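PDB 5OJ3: photosystem II stability/assembly factor HCF136 from Cyanidioschyzon merolae, which is probably essential for photosystem II biogenesis, being required to assemble an early intermediate that includes D2 and cytochrome b559. Local coordinates for residues Y364-V369 with V377-G382; R308-R313 with E330-G335; G177-V182 with M189-D194. One frame throughout, in Å; residues are numbered along the deposited sequence.

Contact 1. Residues Y364-V369 with V377-G382; sequences YGILDV and VWAAVG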
ATOM      1  N   TYR A 364     -12.646 -16.742   4.542  1.00 72.81           N
ATOM      2  CA  TYR A 364     -12.514 -15.422   3.951  1.00 66.49           C
ATOM      3  C   TYR A 364     -11.057 -14.982   3.934  1.00 63.02           C
ATOM      4  O   TYR A 364     -10.304 -15.229   4.878  1.00 62.70           O
ATOM      5  CB  TYR A 364     -13.370 -14.439   4.739  1.00 64.23           C
ATOM      6  CG  TYR A 364     -14.847 -14.682   4.538  1.00 67.48           C
ATOM      7  CD1 TYR A 364     -15.479 -14.289   3.366  1.00 67.33           C
ATOM      8  CD2 TYR A 364     -15.606 -15.330   5.507  1.00 70.74           C
ATOM      9  CE1 TYR A 364     -16.824 -14.517   3.171  1.00 68.10           C
ATOM     10  CE2 TYR A 364     -16.956 -15.563   5.319  1.00 62.87           C
ATOM     11  CZ  TYR A 364     -17.558 -15.152   4.148  1.00 68.46           C
ATOM     12  OH  TYR A 364     -18.899 -15.374   3.940  1.00 71.14           O
ATOM     13  N   GLY A 365     -10.653 -14.346   2.844  1.00 61.08           N
ATOM     14  CA  GLY A 365      -9.280 -13.918   2.686  1.00 56.16           C
ATOM     15  C   GLY A 365      -9.013 -12.564   3.320  1.00 52.48           C
ATOM     16  O   GLY A 365      -9.873 -11.688   3.351  1.00 51.56           O
ATOM     17  N   ILE A 366      -7.799 -12.406   3.839  1.00 51.19           N
ATOM     18  CA  ILE A 366      -7.370 -11.126   4.388  1.00 49.82           C
ATOM     19  C   ILE A 366      -7.066 -10.196   3.224  1.00 49.81           C
ATOM     20  O   ILE A 366      -6.568 -10.632   2.179  1.00 46.43           O
ATOM     21  CB  ILE A 366      -6.140 -11.297   5.299  1.00 46.99           C
ATOM     22  CG1 ILE A 366      -6.381 -12.361   6.376  1.00 50.10           C
ATOM     23  CG2 ILE A 366      -5.760  -9.966   5.947  1.00 41.83           C
ATOM     24  CD1 ILE A 366      -7.493 -12.031   7.334  1.00 50.93           C
ATOM     25  N   LEU A 367      -7.397  -8.916   3.375  1.00 54.37           N
ATOM     26  CA  LEU A 367      -7.165  -7.956   2.306  1.00 53.44           C
ATOM     27  C   LEU A 367      -6.085  -6.934   2.620  1.00 53.53           C
ATOM     28  O   LEU A 367      -5.417  -6.466   1.696  1.00 55.82           O
ATOM     29  CB  LEU A 367      -8.470  -7.226   1.957  1.00 53.30           C
ATOM     30  CG  LEU A 367      -9.616  -8.166   1.567  1.00 55.59           C
ATOM     31  CD1 LEU A 367     -10.958  -7.453   1.581  1.00 57.39           C
ATOM     32  CD2 LEU A 367      -9.361  -8.799   0.206  1.00 56.42           C
ATOM     33  N   ASP A 368      -5.887  -6.582   3.889  1.00 52.79           N
ATOM     34  CA  ASP A 368      -4.785  -5.715   4.287  1.00 49.98           C
ATOM     35  C   ASP A 368      -4.604  -5.797   5.797  1.00 50.01           C
ATOM     36  O   ASP A 368      -5.564  -6.038   6.539  1.00 50.35           O
ATOM     37  CB  ASP A 368      -5.014  -4.260   3.855  1.00 48.38           C
ATOM     38  CG  ASP A 368      -3.886  -3.339   4.289  1.00 46.45           C
ATOM     39  OD1 ASP A 368      -4.154  -2.153   4.574  1.00 46.90           O
ATOM     40  OD2 ASP A 368      -2.728  -3.804   4.351  1.00 45.16           O
ATOM     41  N   VAL A 369      -3.365  -5.588   6.239  1.00 49.07           N
ATOM     42  CA  VAL A 369      -2.985  -5.653   7.644  1.00 46.17           C
ATOM     43  C   VAL A 369      -2.201  -4.391   7.985  1.00 41.62           C
ATOM     44  O   VAL A 369      -1.347  -3.954   7.206  1.00 40.61           O
ATOM     45  CB  VAL A 369      -2.147  -6.914   7.945  1.00 45.73           C
ATOM     46  CG1 VAL A 369      -1.552  -6.849   9.346  1.00 45.70           C
ATOM     47  CG2 VAL A 369      -2.989  -8.167   7.771  1.00 45.46           C
ATOM     48  N   VAL A 377      -2.823  -4.750  16.321  1.00 50.68           N
ATOM     49  CA  VAL A 377      -2.877  -4.972  14.884  1.00 46.08           C
ATOM     50  C   VAL A 377      -4.330  -5.064  14.437  1.00 49.07           C
ATOM     51  O   VAL A 377      -5.215  -5.468  15.198  1.00 55.79           O
ATOM     52  CB  VAL A 377      -2.106  -6.251  14.482  1.00 42.50           C
ATOM     53  CG1 VAL A 377      -1.827  -6.257  12.995  1.00 39.16           C
ATOM     54  CG2 VAL A 377      -0.804  -6.355  15.256  1.00 44.92           C
ATOM     55  N   TRP A 378      -4.565  -4.687  13.181  1.00 45.34           N
ATOM     56  CA  TRP A 378      -5.891  -4.684  12.585  1.00 45.14           C
ATOM     57  C   TRP A 378      -5.812  -5.279  11.187  1.00 44.38           C
ATOM     58  O   TRP A 378      -4.789  -5.170  10.508  1.00 43.65           O
ATOM     59  CB  TRP A 378      -6.476  -3.269  12.538  1.00 45.29           C
ATOM     60  CG  TRP A 378      -6.836  -2.737  13.885  1.00 47.33           C
ATOM     61  CD1 TRP A 378      -6.026  -2.047  14.738  1.00 48.75           C
ATOM     62  CD2 TRP A 378      -8.112  -2.830  14.530  1.00 51.34           C
ATOM     63  NE1 TRP A 378      -6.714  -1.717  15.882  1.00 53.94           N
ATOM     64  CE2 TRP A 378      -7.998  -2.184  15.777  1.00 54.98           C
ATOM     65  CE3 TRP A 378      -9.338  -3.402  14.175  1.00 51.23           C
ATOM     66  CZ2 TRP A 378      -9.064  -2.093  16.670  1.00 56.51           C
ATOM     67  CZ3 TRP A 378     -10.394  -3.310  15.064  1.00 54.41           C
ATOM     68  CH2 TRP A 378     -10.250  -2.662  16.297  1.00 56.14           C
ATOM     69  N   ALA A 379      -6.903  -5.916  10.764  1.00 45.83           N
ATOM     70  CA  ALA A 379      -6.958  -6.555   9.457  1.00 44.49           C
ATOM     71  C   ALA A 379      -8.332  -6.362   8.833  1.00 45.09           C
ATOM     72  O   ALA A 379      -9.349  -6.369   9.532  1.00 48.35           O
ATOM     73  CB  ALA A 379      -6.638  -8.051   9.557  1.00 45.15           C
ATOM     74  N   ALA A 380      -8.353  -6.196   7.513  1.00 45.69           N
ATOM     75  CA  ALA A 380      -9.582  -6.092   6.737  1.00 49.84           C
ATOM     76  C   ALA A 380      -9.803  -7.401   5.990  1.00 55.55           C
ATOM     77  O   ALA A 380      -8.868  -7.946   5.393  1.00 53.61           O
ATOM     78  CB  ALA A 380      -9.519  -4.919   5.757  1.00 47.78           C
ATOM     79  N   VAL A 381     -11.041  -7.900   6.023  1.00 56.77           N
ATOM     80  CA  VAL A 381     -11.357  -9.246   5.569  1.00 55.59           C
ATOM     81  C   VAL A 381     -12.465  -9.186   4.521  1.00 55.72           C
ATOM     82  O   VAL A 381     -13.263  -8.246   4.476  1.00 56.06           O
ATOM     83  CB  VAL A 381     -11.759 -10.139   6.771  1.00 58.45           C
ATOM     84  CG1 VAL A 381     -12.265 -11.496   6.336  1.00 61.96           C
ATOM     85  CG2 VAL A 381     -10.582 -10.298   7.717  1.00 56.25           C
ATOM     86  N   GLY A 382     -12.509 -10.220   3.673  1.00 56.24           N
ATOM     87  CA  GLY A 382     -13.371 -10.228   2.504  1.00 57.83           C
ATOM     88  C   GLY A 382     -14.852 -10.221   2.816  1.00 63.83           C
ATOM     89  O   GLY A 382     -15.649  -9.778   1.982  1.00 64.66           O
TER
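Val369 meets Val377 and Ala379 at the tightly packed end of this antiparallel strand pair. Its two methyl groups divide the work. CG1, anti to the backbone N (chi1 170°), reaches CG1 of Val377 at 3.7 Å, while CG2 turns to CB of Ala379. Further along the same face, Ile366 sends its CD1 to CG2 of Val381, 3.6 Å away. Branched aliphatic residues suit this buried face, and the CG2 branches of Ile366 and Val369 come together over the small methyl of Ala379, which touches both. Trp329 of the strand 328-332 packs on Val369, and Trp396 on Val377 and Ala379.

The backbones are joined by Leu367 N to Ala380 O at 2.7 Å and by Ala380 N to Asp368 O at 3.0 Å. Ala380 thus bonds to two successive residues, and the register slips by one: a beta bulge. Asp368 lies on the face opposite Val369, and its OD1 accepts a hydrogen bond from the backbone N of Ile412 in strand 409-414 of the neighbouring sheet.

Toward Tyr364 and Gly382 the pairing becomes looser and more exposed. Gly382 N still bonds to Gly365 O, but the bond is bent, with an N-H...O angle of 137°. The Tyr364 ring extends past the strand end; its CB touches Val381 CG1 at 3.5 Å, whereas CD1 comes no nearer than 4.2 Å to Gly382 C. Leu367, partly exposed, lays CD1 alongside the backbone of Val381 and Gly382. Apart from its local bulge, this antiparallel hairpin, the first two strands of a four-stranded sheet, is the typical blade element of the seven-bladed beta-propeller.

Contact 2. Residues R308-R313 with E330-G335; sequences RSTSRR and ETIRGG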
ATOM      1  N   ARG A 308       7.947 -18.243  -1.737  1.00 53.82           N
ATOM      2  CA  ARG A 308       6.901 -18.225  -0.732  1.00 57.56           C
ATOM      3  C   ARG A 308       7.062 -19.410   0.216  1.00 62.01           C
ATOM      4  O   ARG A 308       7.747 -20.395  -0.074  1.00 61.25           O
ATOM      5  CB  ARG A 308       5.521 -18.223  -1.401  1.00 58.63           C
ATOM      6  CG  ARG A 308       5.242 -19.390  -2.350  1.00 63.78           C
ATOM      7  CD  ARG A 308       3.820 -19.314  -2.905  1.00 65.02           C
ATOM      8  NE  ARG A 308       3.701 -19.961  -4.210  1.00 50.81           N
ATOM      9  CZ  ARG A 308       3.408 -21.244  -4.390  1.00 54.75           C
ATOM     10  NH1 ARG A 308       3.195 -22.029  -3.343  1.00 70.33           N
ATOM     11  NH2 ARG A 308       3.325 -21.742  -5.615  1.00 57.38           N
ATOM     12  N   SER A 309       6.408 -19.298   1.368  1.00 67.43           N
ATOM     13  CA  SER A 309       6.519 -20.275   2.441  1.00 71.57           C
ATOM     14  C   SER A 309       5.236 -21.074   2.609  1.00 75.07           C
ATOM     15  O   SER A 309       4.994 -21.637   3.676  1.00 77.47           O
ATOM     16  CB  SER A 309       6.881 -19.586   3.754  1.00 71.40           C
ATOM     17  OG  SER A 309       5.898 -18.629   4.110  1.00 70.94           O
ATOM     18  N   THR A 310       4.414 -21.148   1.577  1.00 74.73           N
ATOM     19  CA  THR A 310       3.113 -21.764   1.729  1.00 78.10           C
ATOM     20  C   THR A 310       2.860 -22.852   0.709  1.00 77.96           C
ATOM     21  O   THR A 310       3.491 -22.929  -0.348  1.00 76.21           O
ATOM     22  CB  THR A 310       1.975 -20.744   1.600  1.00 79.52           C
ATOM     23  OG1 THR A 310       2.193 -19.908   0.437  1.00 80.67           O
ATOM     24  CG2 THR A 310       1.897 -19.906   2.855  1.00 77.16           C
ATOM     25  N   SER A 311       1.877 -23.673   1.071  1.00 81.24           N
ATOM     26  CA  SER A 311       1.195 -24.473   0.072  1.00 85.30           C
ATOM     27  C   SER A 311       0.544 -23.559  -0.957  1.00 81.47           C
ATOM     28  O   SER A 311       0.799 -23.650  -2.163  1.00 81.39           O
ATOM     29  CB  SER A 311       0.142 -25.324   0.754  1.00 91.80           C
ATOM     30  OG  SER A 311      -0.602 -24.531   1.677  1.00 90.99           O
ATOM     31  N   ARG A 312      -0.342 -22.698  -0.488  1.00 77.84           N
ATOM     32  CA  ARG A 312      -1.154 -21.783  -1.292  1.00 74.71           C
ATOM     33  C   ARG A 312      -0.359 -20.556  -1.744  1.00 69.27           C
ATOM     34  O   ARG A 312       0.816 -20.400  -1.427  1.00 67.91           O
ATOM     35  CB  ARG A 312      -2.380 -21.345  -0.494  1.00 75.70           C
ATOM     36  CG  ARG A 312      -3.269 -22.543  -0.205  1.00 83.12           C
ATOM     37  CD  ARG A 312      -4.536 -22.126   0.468  1.00 86.08           C
ATOM     38  NE  ARG A 312      -5.643 -22.804  -0.175  1.00 91.21           N
ATOM     39  CZ  ARG A 312      -6.101 -22.498  -1.386  1.00 91.81           C
ATOM     40  NH1 ARG A 312      -5.555 -21.521  -2.099  1.00 88.37           N
ATOM     41  NH2 ARG A 312      -7.088 -23.188  -1.908  1.00 96.08           N
ATOM     42  N   ARG A 313      -1.023 -19.673  -2.493  1.00 66.51           N
ATOM     43  CA  ARG A 313      -0.391 -18.484  -3.051  1.00 58.44           C
ATOM     44  C   ARG A 313      -0.708 -17.253  -2.199  1.00 50.67           C
ATOM     45  O   ARG A 313      -1.638 -17.238  -1.392  1.00 50.70           O
ATOM     46  CB  ARG A 313      -0.868 -18.231  -4.489  1.00 62.56           C
ATOM     47  CG  ARG A 313      -0.747 -19.435  -5.393  1.00 70.70           C
ATOM     48  CD  ARG A 313       0.600 -19.351  -6.076  1.00 72.17           C
ATOM     49  NE  ARG A 313       0.926 -20.507  -6.902  1.00 78.30           N
ATOM     50  CZ  ARG A 313       0.695 -20.581  -8.208  1.00 81.35           C
ATOM     51  NH1 ARG A 313       0.122 -19.565  -8.842  1.00 81.62           N
ATOM     52  NH2 ARG A 313       1.046 -21.665  -8.883  1.00 83.52           N
ATOM     53  N   GLU A 330       2.457 -11.207   5.455  1.00 44.14           N
ATOM     54  CA  GLU A 330       1.919 -11.706   4.201  1.00 46.23           C
ATOM     55  C   GLU A 330       0.514 -12.232   4.441  1.00 48.79           C
ATOM     56  O   GLU A 330       0.171 -12.660   5.547  1.00 50.16           O
ATOM     57  CB  GLU A 330       2.795 -12.808   3.590  1.00 47.05           C
ATOM     58  CG  GLU A 330       2.766 -14.126   4.339  1.00 51.93           C
ATOM     59  CD  GLU A 330       3.689 -15.156   3.721  1.00 57.63           C
ATOM     60  OE1 GLU A 330       4.423 -14.803   2.774  1.00 58.18           O
ATOM     61  OE2 GLU A 330       3.690 -16.315   4.185  1.00 62.37           O
ATOM     62  N   THR A 331      -0.294 -12.187   3.390  1.00 46.68           N
ATOM     63  CA  THR A 331      -1.642 -12.726   3.416  1.00 47.51           C
ATOM     64  C   THR A 331      -1.757 -13.811   2.363  1.00 49.61           C
ATOM     65  O   THR A 331      -1.458 -13.578   1.188  1.00 48.33           O
ATOM     66  CB  THR A 331      -2.676 -11.637   3.134  1.00 44.42           C
ATOM     67  OG1 THR A 331      -2.883 -10.845   4.310  1.00 44.97           O
ATOM     68  CG2 THR A 331      -3.987 -12.263   2.692  1.00 54.12           C
ATOM     69  N   ILE A 332      -2.180 -14.978   2.780  1.00 54.47           N
ATOM     70  CA  ILE A 332      -2.290 -16.116   1.887  1.00 57.03           C
ATOM     71  C   ILE A 332      -3.748 -16.207   1.452  1.00 60.31           C
ATOM     72  O   ILE A 332      -4.660 -15.834   2.205  1.00 53.42           O
ATOM     73  CB  ILE A 332      -1.806 -17.395   2.600  1.00 58.06           C
ATOM     74  CG1 ILE A 332      -0.416 -17.200   3.233  1.00 56.30           C
ATOM     75  CG2 ILE A 332      -1.703 -18.526   1.638  1.00 52.49           C
ATOM     76  CD1 ILE A 332       0.638 -16.562   2.332  1.00 52.70           C
ATOM     77  N   ARG A 333      -3.991 -16.698   0.238  1.00 60.72           N
ATOM     78  CA  ARG A 333      -5.375 -16.820  -0.202  1.00 65.73           C
ATOM     79  C   ARG A 333      -6.112 -17.857   0.633  1.00 69.03           C
ATOM     80  O   ARG A 333      -5.548 -18.876   1.039  1.00 69.65           O
ATOM     81  CB  ARG A 333      -5.472 -17.115  -1.700  1.00 69.69           C
ATOM     82  CG  ARG A 333      -5.113 -15.876  -2.494  1.00 70.41           C
ATOM     83  CD  ARG A 333      -5.350 -15.890  -3.986  1.00 75.44           C
ATOM     84  NE  ARG A 333      -4.383 -16.652  -4.760  1.00 77.25           N
ATOM     85  CZ  ARG A 333      -4.062 -16.349  -6.014  1.00 78.83           C
ATOM     86  NH1 ARG A 333      -4.612 -15.294  -6.595  1.00 79.22           N
ATOM     87  NH2 ARG A 333      -3.177 -17.075  -6.677  1.00 79.59           N
ATOM     88  N   GLY A 334      -7.386 -17.574   0.893  1.00 71.48           N
ATOM     89  CA  GLY A 334      -8.172 -18.355   1.824  1.00 73.15           C
ATOM     90  C   GLY A 334      -7.925 -18.044   3.285  1.00 70.05           C
ATOM     91  O   GLY A 334      -8.285 -18.854   4.145  1.00 68.49           O
ATOM     92  N   GLY A 335      -7.321 -16.900   3.596  1.00 64.20           N
ATOM     93  CA  GLY A 335      -7.258 -16.416   4.960  1.00 63.89           C
ATOM     94  C   GLY A 335      -5.955 -16.620   5.702  1.00 61.43           C
ATOM     95  O   GLY A 335      -5.898 -16.319   6.900  1.00 63.05           O
TER
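Thr310 and Ile332 point their side chains at each other tip to tip, the methyl CG2 of Thr310 lying 3.6 Å from CD1 of Ile332. The isoleucine is gripped by both its branches: CG1 and CD1 face the threonine methyl, while CG2, anti to the backbone N, comes to 3.6 Å from CB of Arg312. A beta-branched aliphatic residue suits this place because it can fill two directions at once.

Beside this apolar centre, Arg313 and Arg333 run side by side and point the same way, their guanidinium planes 33° apart. The guanidinium of Arg333 rests on the aliphatic stem of Arg313, NH2 lying 3.4 Å from CB, whereas the charged ends stay apart. The long stem of Arg313 suits it to this packing, and its NH1 is drawn off to a weak hydrogen bond with Arg289 O. One straight backbone bond, Arg333 N to Arg313 O at 2.9 Å, fastens the pair.

Glu330, on the strand 328-332, extends toward Ser309, and both also touch Phe354 and Met356 of the strand 354-356. The loop between strands 304-307 and 314-319 therefore folds over one end of the sheet formed by 314-319, 328-332, 336-340 and 354-356.

Contact 3. Residues G177-V182 with M189-D194; sequences GDEAWV and MLRSTD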
ATOM      1  N   GLY A 177       6.252  17.822   3.065  1.00 52.19           N
ATOM      2  CA  GLY A 177       6.115  19.227   3.391  1.00 54.86           C
ATOM      3  C   GLY A 177       4.691  19.685   3.165  1.00 56.20           C
ATOM      4  O   GLY A 177       3.789  19.340   3.932  1.00 56.04           O
ATOM      5  N   ASP A 178       4.480  20.471   2.111  1.00 57.32           N
ATOM      6  CA  ASP A 178       3.143  20.812   1.643  1.00 60.60           C
ATOM      7  C   ASP A 178       2.942  20.399   0.191  1.00 61.02           C
ATOM      8  O   ASP A 178       1.901  20.710  -0.402  1.00 61.58           O
ATOM      9  CB  ASP A 178       2.886  22.311   1.823  1.00 66.10           C
ATOM     10  CG  ASP A 178       1.415  22.638   1.966  1.00 69.99           C
ATOM     11  OD1 ASP A 178       0.757  22.051   2.852  1.00 70.00           O
ATOM     12  OD2 ASP A 178       0.921  23.491   1.202  1.00 73.06           O
ATOM     13  N   GLU A 179       3.915  19.701  -0.389  1.00 61.51           N
ATOM     14  CA  GLU A 179       3.867  19.244  -1.769  1.00 60.61           C
ATOM     15  C   GLU A 179       3.201  17.874  -1.827  1.00 58.29           C
ATOM     16  O   GLU A 179       3.589  16.959  -1.094  1.00 56.91           O
ATOM     17  CB  GLU A 179       5.288  19.178  -2.330  1.00 60.68           C
ATOM     18  CG  GLU A 179       5.418  19.191  -3.840  1.00 62.20           C
ATOM     19  CD  GLU A 179       6.858  19.401  -4.274  1.00 64.22           C
ATOM     20  OE1 GLU A 179       7.746  19.411  -3.394  1.00 64.25           O
ATOM     21  OE2 GLU A 179       7.105  19.551  -5.487  1.00 65.36           O
ATOM     22  N   ALA A 180       2.203  17.733  -2.696  1.00 55.99           N
ATOM     23  CA  ALA A 180       1.436  16.501  -2.816  1.00 51.76           C
ATOM     24  C   ALA A 180       1.516  15.968  -4.239  1.00 50.38           C
ATOM     25  O   ALA A 180       1.520  16.743  -5.198  1.00 51.79           O
ATOM     26  CB  ALA A 180      -0.028  16.718  -2.429  1.00 51.68           C
ATOM     27  N   TRP A 181       1.570  14.643  -4.369  1.00 48.11           N
ATOM     28  CA  TRP A 181       1.610  13.968  -5.660  1.00 46.71           C
ATOM     29  C   TRP A 181       0.461  12.972  -5.740  1.00 45.76           C
ATOM     30  O   TRP A 181       0.222  12.221  -4.789  1.00 41.88           O
ATOM     31  CB  TRP A 181       2.941  13.232  -5.868  1.00 46.89           C
ATOM     32  CG  TRP A 181       4.163  14.104  -5.829  1.00 47.47           C
ATOM     33  CD1 TRP A 181       4.706  14.705  -4.732  1.00 47.69           C
ATOM     34  CD2 TRP A 181       5.012  14.442  -6.934  1.00 49.35           C
ATOM     35  NE1 TRP A 181       5.832  15.408  -5.085  1.00 48.24           N
ATOM     36  CE2 TRP A 181       6.041  15.263  -6.432  1.00 48.74           C
ATOM     37  CE3 TRP A 181       4.998  14.137  -8.299  1.00 51.89           C
ATOM     38  CZ2 TRP A 181       7.048  15.781  -7.246  1.00 48.98           C
ATOM     39  CZ3 TRP A 181       5.999  14.654  -9.106  1.00 51.26           C
ATOM     40  CH2 TRP A 181       7.009  15.466  -8.576  1.00 49.70           C
ATOM     41  N   VAL A 182      -0.243  12.965  -6.872  1.00 48.19           N
ATOM     42  CA  VAL A 182      -1.348  12.046  -7.126  1.00 50.02           C
ATOM     43  C   VAL A 182      -1.093  11.336  -8.447  1.00 54.96           C
ATOM     44  O   VAL A 182      -0.575  11.940  -9.393  1.00 58.45           O
ATOM     45  CB  VAL A 182      -2.709  12.777  -7.168  1.00 50.45           C
ATOM     46  CG1 VAL A 182      -3.858  11.799  -6.972  1.00 51.14           C
ATOM     47  CG2 VAL A 182      -2.764  13.871  -6.122  1.00 51.18           C
ATOM     48  N   MET A 189      -0.670  11.774 -13.871  1.00 70.76           N
ATOM     49  CA  MET A 189      -0.007  12.269 -12.673  1.00 67.11           C
ATOM     50  C   MET A 189      -0.264  13.756 -12.506  1.00 68.78           C
ATOM     51  O   MET A 189      -0.356  14.499 -13.488  1.00 72.85           O
ATOM     52  CB  MET A 189       1.501  12.009 -12.703  1.00 65.56           C
ATOM     53  CG  MET A 189       2.124  11.937 -11.318  1.00 67.65           C
ATOM     54  SD  MET A 189       3.923  11.972 -11.361  1.00 72.32           S
ATOM     55  CE  MET A 189       4.276  10.282 -11.828  1.00 71.51           C
ATOM     56  N   LEU A 190      -0.382  14.178 -11.250  1.00 64.53           N
ATOM     57  CA  LEU A 190      -0.556  15.576 -10.894  1.00 65.65           C
ATOM     58  C   LEU A 190       0.175  15.840  -9.590  1.00 66.69           C
ATOM     59  O   LEU A 190       0.328  14.945  -8.755  1.00 65.44           O
ATOM     60  CB  LEU A 190      -2.035  15.956 -10.732  1.00 66.53           C
ATOM     61  CG  LEU A 190      -2.994  15.727 -11.899  1.00 68.54           C
ATOM     62  CD1 LEU A 190      -3.649  14.364 -11.776  1.00 67.88           C
ATOM     63  CD2 LEU A 190      -4.043  16.826 -11.953  1.00 70.05           C
ATOM     64  N   ARG A 191       0.631  17.078  -9.423  1.00 68.22           N
ATOM     65  CA  ARG A 191       1.160  17.507  -8.142  1.00 64.23           C
ATOM     66  C   ARG A 191       0.733  18.938  -7.877  1.00 65.50           C
ATOM     67  O   ARG A 191       0.406  19.700  -8.792  1.00 66.48           O
ATOM     68  CB  ARG A 191       2.692  17.402  -8.062  1.00 61.98           C
ATOM     69  CG  ARG A 191       3.457  18.401  -8.911  1.00 63.01           C
ATOM     70  CD  ARG A 191       4.956  18.235  -8.709  1.00 61.09           C
ATOM     71  NE  ARG A 191       5.536  19.277  -7.864  1.00 60.52           N
ATOM     72  CZ  ARG A 191       6.254  20.292  -8.334  1.00 60.67           C
ATOM     73  NH1 ARG A 191       6.482  20.394  -9.634  1.00 60.52           N
ATOM     74  NH2 ARG A 191       6.747  21.204  -7.504  1.00 62.30           N
ATOM     75  N   SER A 192       0.726  19.281  -6.598  1.00 67.76           N
ATOM     76  CA  SER A 192       0.532  20.645  -6.149  1.00 72.22           C
ATOM     77  C   SER A 192       1.554  20.924  -5.065  1.00 75.54           C
ATOM     78  O   SER A 192       1.788  20.087  -4.189  1.00 70.10           O
ATOM     79  CB  SER A 192      -0.889  20.879  -5.615  1.00 72.91           C
ATOM     80  OG  SER A 192      -1.091  20.239  -4.368  1.00 70.94           O
ATOM     81  N   THR A 193       2.161  22.100  -5.137  1.00 86.54           N
ATOM     82  CA  THR A 193       3.074  22.576  -4.113  1.00 89.64           C
ATOM     83  C   THR A 193       2.391  23.576  -3.190  1.00 93.84           C
ATOM     84  O   THR A 193       3.072  24.252  -2.411  1.00 90.07           O
ATOM     85  CB  THR A 193       4.322  23.180  -4.780  1.00 88.68           C
ATOM     86  OG1 THR A 193       5.207  23.719  -3.788  1.00 87.25           O
ATOM     87  CG2 THR A 193       3.919  24.273  -5.771  1.00 91.65           C
ATOM     88  N   ASP A 194       1.056  23.649  -3.232  1.00104.23           N
ATOM     89  CA  ASP A 194       0.317  24.643  -2.469  1.00104.45           C
ATOM     90  C   ASP A 194      -0.591  24.001  -1.420  1.00101.09           C
ATOM     91  O   ASP A 194      -1.419  24.692  -0.816  1.00102.17           O
ATOM     92  CB  ASP A 194      -0.517  25.511  -3.404  1.00109.59           C
ATOM     93  CG  ASP A 194       0.213  25.860  -4.693  1.00113.61           C
ATOM     94  OD1 ASP A 194       1.141  26.693  -4.678  1.00114.28           O
ATOM     95  OD2 ASP A 194      -0.120  25.239  -5.726  1.00115.75           O
TER
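Arg191 lies along the Trp181 ring and ends at the carboxylate of Glu179, so that one side chain joins two residues of the facing strand. Its CB starts close to the backbone, 3.2 Å from Ala180 O and not far from Trp181 CD2. With chi1 at 70°, CG sits between the backbone N and the carbonyl carbon, and the chain runs on beside the indole. CD then rests over a face of the six-membered ring, 3.6 Å from its centroid and 17° off the normal, a CH-pi contact. A bend at chi3 carries the guanidinium to Glu179. NE and NH2 both bond to the single oxygen OE2, at 2.9 Å and 2.6 Å; both bonds are weak in angle but form a salt bridge. NH1 instead makes a weak hydrogen bond to Gly238 O. Arginine suits this place by combining a stem that can cover an indole with several donors at its end.

Glu179 is held at its second oxygen too, since OE1 accepts from Asn221 N; its extended chain brings the carboxylate to the guanidinium, the two planes tilted 52° apart. Around the indole, Met189 takes a different position: SD lies at the edge, in the ring plane, 3.9 Å from Trp181 CE3, a Met-aromatic contact. Ala180 and Val182, on the other face of the sheet, pack against Phe175 and Phe170 of the strand 169-176.

The backbones pair in regular antiparallel fashion: Ala180 with Ser192 and Val182 with Leu190 each exchange two hydrogen bonds, the straightest being Val182 N to Leu190 O at 2.8 Å. These are the second and third strands of a four-stranded antiparallel blade of the seven-bladed beta-propeller.

Overall arrangement
Following the chain from the N terminus, contact 3 comes first, closing the short hairpin between strands 179-185 and 188-192. In contact 2 the chain runs out along strand 314-319 and returns on its neighbour 328-332, whose end meets the loop 308-313. Contact 1 then closes the next hairpin, 366-371 with 377-381. The three loops are in series; none nests within or crosses another. Contacts 1 and 2 belong to successive sheets of the propeller and touch where Ile366 meets Thr331 and Gly335, their centres about 13 Å apart. Contact 3 stands on the opposite side of the chain's centre, its centre about 30 Å from that of contact 1 and 37 Å from that of contact 2.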